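Local atomic coordinates of putative methylase HI0767 (Haemophilus influenzae, PDB entry 2IFT), a protein that probably transfers a methyl group from S-adenosyl-L-methionine to N2 of one guanine of 16S rRNA in the assembled 30S particle. Residues D127-D132 with S145-N150; N138-A143 with I159-E164. One frame throughout, in Å; residues are numbered along the deposited sequence.

Contact 1. Residues D127-D132 with S145-N150; sequences DVVFLD and SLLCEN
Val129 and Leu131 meet Leu147 in a small, buried, wholly apolar contact between strand 126-131, a central strand of the mixed sheet, and the last turns of helix 139-149. It is a clear instance of how a helix packs on a sheet, since alternate residues of a strand point to the same face and can share one helix side chain. Here that shared group is a methyl of Leu147. CD1 of Leu147 lies 3.9 Å from CG1 of Val129 and 4.1 Å from CD1 of Leu131. Val129 and Leu131 each reach toward Leu147, tip to tip. The torsions put the methyls there: in Val129 CG1 stands opposite the backbone N (chi1 177°), and Leu131 is stretched out through CD1 (chi2 178°). Only side chains bridge the gap, as the nearest CA atoms, those of Val129 and Leu147, are 9.4 Å apart. Leu153 touches both Val129 and Leu147, and Ala143 and Ile144 continue the packing on Leu131. The helix ends here, with Asn150 leaving helical geometry and its ND2 hydrogen-bonded to Leu117 O. Strand followed by covering helix is the first half of a beta-alpha-beta crossover, the repeating unit of the Rossmann-like methyltransferase fold.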
loop_
_atom_site.group_PDB
_atom_site.type_symbol
_atom_site.label_atom_id
_atom_site.label_comp_id
_atom_site.label_asym_id
_atom_site.label_seq_id
_atom_site.Cartn_x
_atom_site.Cartn_y
_atom_site.Cartn_z
ATOM N N ASP A 127 -3.231 6.592 -6.504
ATOM C CA ASP A 127 -2.223 6.487 -7.560
ATOM C C ASP A 127 -1.375 5.255 -7.265
ATOM O O ASP A 127 -0.814 4.637 -8.175
ATOM C CB ASP A 127 -1.301 7.712 -7.556
ATOM C CG ASP A 127 -2.005 8.982 -7.971
ATOM O OD1 ASP A 127 -2.261 9.145 -9.183
ATOM O OD2 ASP A 127 -2.310 9.815 -7.088
ATOM N N VAL A 128 -1.267 4.911 -5.981
ATOM C CA VAL A 128 -0.475 3.752 -5.570
ATOM C C VAL A 128 -1.154 2.951 -4.458
ATOM O O VAL A 128 -1.689 3.522 -3.504
ATOM C CB VAL A 128 0.942 4.188 -5.097
ATOM C CG1 VAL A 128 1.780 2.963 -4.755
ATOM C CG2 VAL A 128 1.627 4.997 -6.186
ATOM N N VAL A 129 -1.123 1.625 -4.580
ATOM C CA VAL A 129 -1.748 0.755 -3.584
ATOM C C VAL A 129 -0.855 -0.400 -3.147
ATOM O O VAL A 129 -0.290 -1.104 -3.991
ATOM C CB VAL A 129 -3.060 0.153 -4.122
ATOM C CG1 VAL A 129 -3.658 -0.791 -3.098
ATOM C CG2 VAL A 129 -4.049 1.261 -4.464
ATOM N N PHE A 130 -0.739 -0.582 -1.829
ATOM C CA PHE A 130 0.047 -1.655 -1.223
ATOM C C PHE A 130 -0.913 -2.659 -0.585
ATOM O O PHE A 130 -1.636 -2.323 0.362
ATOM C CB PHE A 130 0.971 -1.123 -0.114
ATOM C CG PHE A 130 1.874 -0.006 -0.544
ATOM C CD1 PHE A 130 1.634 1.295 -0.119
ATOM C CD2 PHE A 130 2.956 -0.249 -1.388
ATOM C CE1 PHE A 130 2.458 2.350 -0.525
ATOM C CE2 PHE A 130 3.787 0.795 -1.797
ATOM C CZ PHE A 130 3.530 2.105 -1.360
ATOM N N LEU A 131 -0.931 -3.879 -1.108
ATOM C CA LEU A 131 -1.781 -4.937 -0.579
ATOM C C LEU A 131 -0.943 -6.119 -0.108
ATOM O O LEU A 131 -0.528 -6.952 -0.922
ATOM C CB LEU A 131 -2.745 -5.441 -1.645
ATOM C CG LEU A 131 -3.849 -4.524 -2.130
ATOM C CD1 LEU A 131 -4.618 -5.237 -3.213
ATOM C CD2 LEU A 131 -4.761 -4.148 -0.979
ATOM N N ASP A 132 -0.687 -6.189 1.195
ATOM C CA ASP A 132 0.081 -7.296 1.747
ATOM C C ASP A 132 -0.611 -7.901 2.975
ATOM O O ASP A 132 -0.072 -7.904 4.079
ATOM C CB ASP A 132 1.503 -6.843 2.086
ATOM C CG ASP A 132 1.546 -5.838 3.222
ATOM O OD1 ASP A 132 0.656 -4.963 3.280
ATOM O OD2 ASP A 132 2.479 -5.922 4.053
ATOM N N SER A 145 -10.507 -7.181 -6.236
ATOM C CA SER A 145 -11.843 -7.103 -6.785
ATOM C C SER A 145 -12.548 -5.810 -6.390
ATOM O O SER A 145 -13.131 -5.139 -7.230
ATOM C CB SER A 145 -12.665 -8.307 -6.324
ATOM O OG SER A 145 -14.051 -8.015 -6.395
ATOM N N LEU A 146 -12.485 -5.455 -5.114
ATOM C CA LEU A 146 -13.133 -4.239 -4.635
ATOM C C LEU A 146 -12.511 -2.959 -5.210
ATOM O O LEU A 146 -13.225 -2.028 -5.582
ATOM C CB LEU A 146 -13.101 -4.218 -3.112
ATOM C CG LEU A 146 -13.859 -5.385 -2.454
ATOM C CD1 LEU A 146 -13.580 -5.415 -0.953
ATOM C CD2 LEU A 146 -15.361 -5.244 -2.724
ATOM N N LEU A 147 -11.185 -2.903 -5.275
ATOM C CA LEU A 147 -10.523 -1.734 -5.846
ATOM C C LEU A 147 -11.105 -1.470 -7.227
ATOM O O LEU A 147 -11.487 -0.347 -7.546
ATOM C CB LEU A 147 -9.014 -1.970 -5.975
ATOM C CG LEU A 147 -8.170 -1.840 -4.705
ATOM C CD1 LEU A 147 -6.750 -2.275 -5.003
ATOM C CD2 LEU A 147 -8.198 -0.398 -4.204
ATOM N N CYS A 148 -11.170 -2.523 -8.041
ATOM C CA CYS A 148 -11.703 -2.427 -9.404
ATOM C C CYS A 148 -13.193 -2.139 -9.445
ATOM O O CYS A 148 -13.656 -1.267 -10.177
ATOM C CB CYS A 148 -11.453 -3.727 -10.166
ATOM S SG CYS A 148 -9.850 -3.832 -10.975
ATOM N N GLU A 149 -13.938 -2.899 -8.657
ATOM C CA GLU A 149 -15.380 -2.768 -8.601
ATOM C C GLU A 149 -15.863 -1.399 -8.174
ATOM O O GLU A 149 -16.776 -0.852 -8.768
ATOM C CB GLU A 149 -15.941 -3.803 -7.634
ATOM C CG GLU A 149 -17.049 -4.662 -8.201
ATOM C CD GLU A 149 -17.142 -6.001 -7.488
ATOM O OE1 GLU A 149 -17.410 -6.009 -6.262
ATOM O OE2 GLU A 149 -16.935 -7.044 -8.154
ATOM N N ASN A 150 -15.230 -0.831 -7.153
ATOM C CA ASN A 150 -15.697 0.438 -6.636
ATOM C C ASN A 150 -14.981 1.738 -6.966
ATOM O O ASN A 150 -14.959 2.660 -6.156
ATOM C CB ASN A 150 -15.916 0.295 -5.126
ATOM C CG ASN A 150 -16.924 -0.806 -4.795
ATOM O OD1 ASN A 150 -18.038 -0.813 -5.316
ATOM N ND2 ASN A 150 -16.534 -1.742 -3.937
#

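Contact 2. Residues N138-A143 with I159-E164; sequences NLAEQA and IYVETE
Ala140 of helix 139-149 packs on Val161 and Thr163 of strand 157-164, the helix and second strand of a beta-alpha-beta crossover in this Rossmann-like sheet. The example illustrates how a small residue lets a helix come close to a strand: the CA atoms of Ala140 and Val161 are 7.2 Å apart. On the tight side, the single methyl of Ala140 points at the strand and meets two residues that project from the same sheet face. Its CB is 4.1 Å from CG1 of Val161, a branch turned opposite the backbone N (chi1 -180°), while Pro133 also touches Ala140. Pro168 and Arg189 also touch Thr163. The far flank of the helix is looser. Gln142 is exposed, and its NE2 makes a weak hydrogen bond of 3.3 Å to Asn138 O, bent to 137° at the hydrogen. That same carbonyl, at the start of the helix, also accepts a hydrogen bond from the backbone N of Gln142. The side chain of Glu162 leaves the backbone away from the helix. Back on the buried side, the hydroxyl of Thr163 makes a weak hydrogen bond to the Glu162 carbonyl in its own strand, while OG1 of Thr163 rests 3.9 Å from the CB of Ala140.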
loop_
_atom_site.group_PDB
_atom_site.type_symbol
_atom_site.label_atom_id
_atom_site.label_comp_id
_atom_site.label_asym_id
_atom_site.label_seq_id
_atom_site.Cartn_x
_atom_site.Cartn_y
_atom_site.Cartn_z
ATOM N N ASN A 138 -7.539 -15.758 0.609
ATOM C CA ASN A 138 -7.871 -15.031 -0.613
ATOM C C ASN A 138 -8.219 -13.576 -0.302
ATOM O O ASN A 138 -9.074 -12.980 -0.955
ATOM C CB ASN A 138 -9.041 -15.708 -1.333
ATOM N N LEU A 139 -7.545 -13.004 0.688
ATOM C CA LEU A 139 -7.802 -11.626 1.080
ATOM C C LEU A 139 -7.301 -10.603 0.065
ATOM O O LEU A 139 -8.003 -9.639 -0.254
ATOM C CB LEU A 139 -7.191 -11.359 2.457
ATOM C CG LEU A 139 -7.789 -12.307 3.507
ATOM C CD1 LEU A 139 -7.167 -12.061 4.869
ATOM C CD2 LEU A 139 -9.305 -12.112 3.555
ATOM N N ALA A 140 -6.092 -10.806 -0.447
ATOM C CA ALA A 140 -5.549 -9.893 -1.439
ATOM C C ALA A 140 -6.465 -9.923 -2.667
ATOM O O ALA A 140 -6.709 -8.896 -3.288
ATOM C CB ALA A 140 -4.123 -10.306 -1.818
ATOM N N GLU A 141 -6.978 -11.106 -2.997
ATOM C CA GLU A 141 -7.867 -11.257 -4.145
ATOM C C GLU A 141 -9.163 -10.477 -3.924
ATOM O O GLU A 141 -9.650 -9.789 -4.828
ATOM C CB GLU A 141 -8.172 -12.730 -4.378
ATOM N N GLN A 142 -9.720 -10.585 -2.724
ATOM C CA GLN A 142 -10.948 -9.861 -2.403
ATOM C C GLN A 142 -10.735 -8.343 -2.535
ATOM O O GLN A 142 -11.570 -7.627 -3.100
ATOM C CB GLN A 142 -11.402 -10.200 -0.981
ATOM C CG GLN A 142 -11.838 -11.656 -0.783
ATOM C CD GLN A 142 -12.182 -11.969 0.671
ATOM O OE1 GLN A 142 -13.031 -11.303 1.280
ATOM N NE2 GLN A 142 -11.522 -12.987 1.237
ATOM N N ALA A 143 -9.610 -7.856 -2.019
ATOM C CA ALA A 143 -9.294 -6.437 -2.085
ATOM C C ALA A 143 -9.151 -5.969 -3.533
ATOM O O ALA A 143 -9.643 -4.892 -3.897
ATOM C CB ALA A 143 -8.012 -6.153 -1.322
ATOM N N ILE A 159 -0.243 -1.222 -8.505
ATOM C CA ILE A 159 -0.748 -2.011 -7.390
ATOM C C ILE A 159 0.282 -3.046 -7.006
ATOM O O ILE A 159 0.661 -3.904 -7.808
ATOM C CB ILE A 159 -2.059 -2.753 -7.729
ATOM C CG1 ILE A 159 -3.030 -1.803 -8.422
ATOM C CG2 ILE A 159 -2.695 -3.308 -6.434
ATOM C CD1 ILE A 159 -3.380 -0.626 -7.586
ATOM N N TYR A 160 0.744 -2.938 -5.769
ATOM C CA TYR A 160 1.731 -3.846 -5.227
ATOM C C TYR A 160 1.000 -4.912 -4.425
ATOM O O TYR A 160 0.158 -4.612 -3.570
ATOM C CB TYR A 160 2.699 -3.074 -4.340
ATOM C CG TYR A 160 3.732 -3.944 -3.687
ATOM C CD1 TYR A 160 3.504 -4.515 -2.438
ATOM C CD2 TYR A 160 4.933 -4.216 -4.327
ATOM C CE1 TYR A 160 4.453 -5.333 -1.842
ATOM C CE2 TYR A 160 5.888 -5.037 -3.742
ATOM C CZ TYR A 160 5.643 -5.592 -2.497
ATOM O OH TYR A 160 6.592 -6.399 -1.904
ATOM N N VAL A 161 1.322 -6.163 -4.706
ATOM C CA VAL A 161 0.670 -7.264 -4.026
ATOM C C VAL A 161 1.667 -8.331 -3.612
ATOM O O VAL A 161 2.572 -8.681 -4.365
ATOM C CB VAL A 161 -0.404 -7.903 -4.938
ATOM C CG1 VAL A 161 -1.089 -9.058 -4.219
ATOM C CG2 VAL A 161 -1.417 -6.846 -5.358
ATOM N N GLU A 162 1.499 -8.821 -2.394
ATOM C CA GLU A 162 2.344 -9.871 -1.862
ATOM C C GLU A 162 1.413 -11.007 -1.513
ATOM O O GLU A 162 0.469 -10.832 -0.748
ATOM C CB GLU A 162 3.074 -9.400 -0.616
ATOM C CG GLU A 162 4.171 -8.404 -0.892
ATOM C CD GLU A 162 4.966 -8.088 0.350
ATOM O OE1 GLU A 162 5.917 -7.291 0.257
ATOM O OE2 GLU A 162 4.633 -8.641 1.423
ATOM N N THR A 163 1.688 -12.179 -2.063
ATOM C CA THR A 163 0.827 -13.321 -1.845
ATOM C C THR A 163 1.600 -14.621 -1.630
ATOM O O THR A 163 2.827 -14.638 -1.750
ATOM C CB THR A 163 -0.135 -13.426 -3.044
ATOM O OG1 THR A 163 -1.439 -13.015 -2.627
ATOM C CG2 THR A 163 -0.170 -14.819 -3.624
ATOM N N GLU A 164 0.886 -15.695 -1.289
ATOM C CA GLU A 164 1.508 -16.999 -1.080
ATOM C C GLU A 164 2.166 -17.456 -2.376
ATOM O O GLU A 164 1.561 -17.428 -3.445
ATOM C CB GLU A 164 0.471 -18.029 -0.625
#

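Contacts 1 and 2 show one helix bridging two neighbouring parallel strands: helix 139-149 gives its later turns to strand 126-131 and its first turns to strand 157-164, and the contact centres are about 9 Å apart. The strands are themselves joined through Tyr160, whose N lies 2.8 Å from Val129 O and whose O lies 2.8 Å from Leu131 N, both probable hydrogen bonds. Packing adds to this, with Ile159 CD1 3.6 Å from Val129 CB. Asp132, just past the C-terminal end of strand 126-131, begins an Asp-Pro-Pro-Phe sequence; in related amino-methyltransferases this motif lies at the catalytic site, consistent with the family.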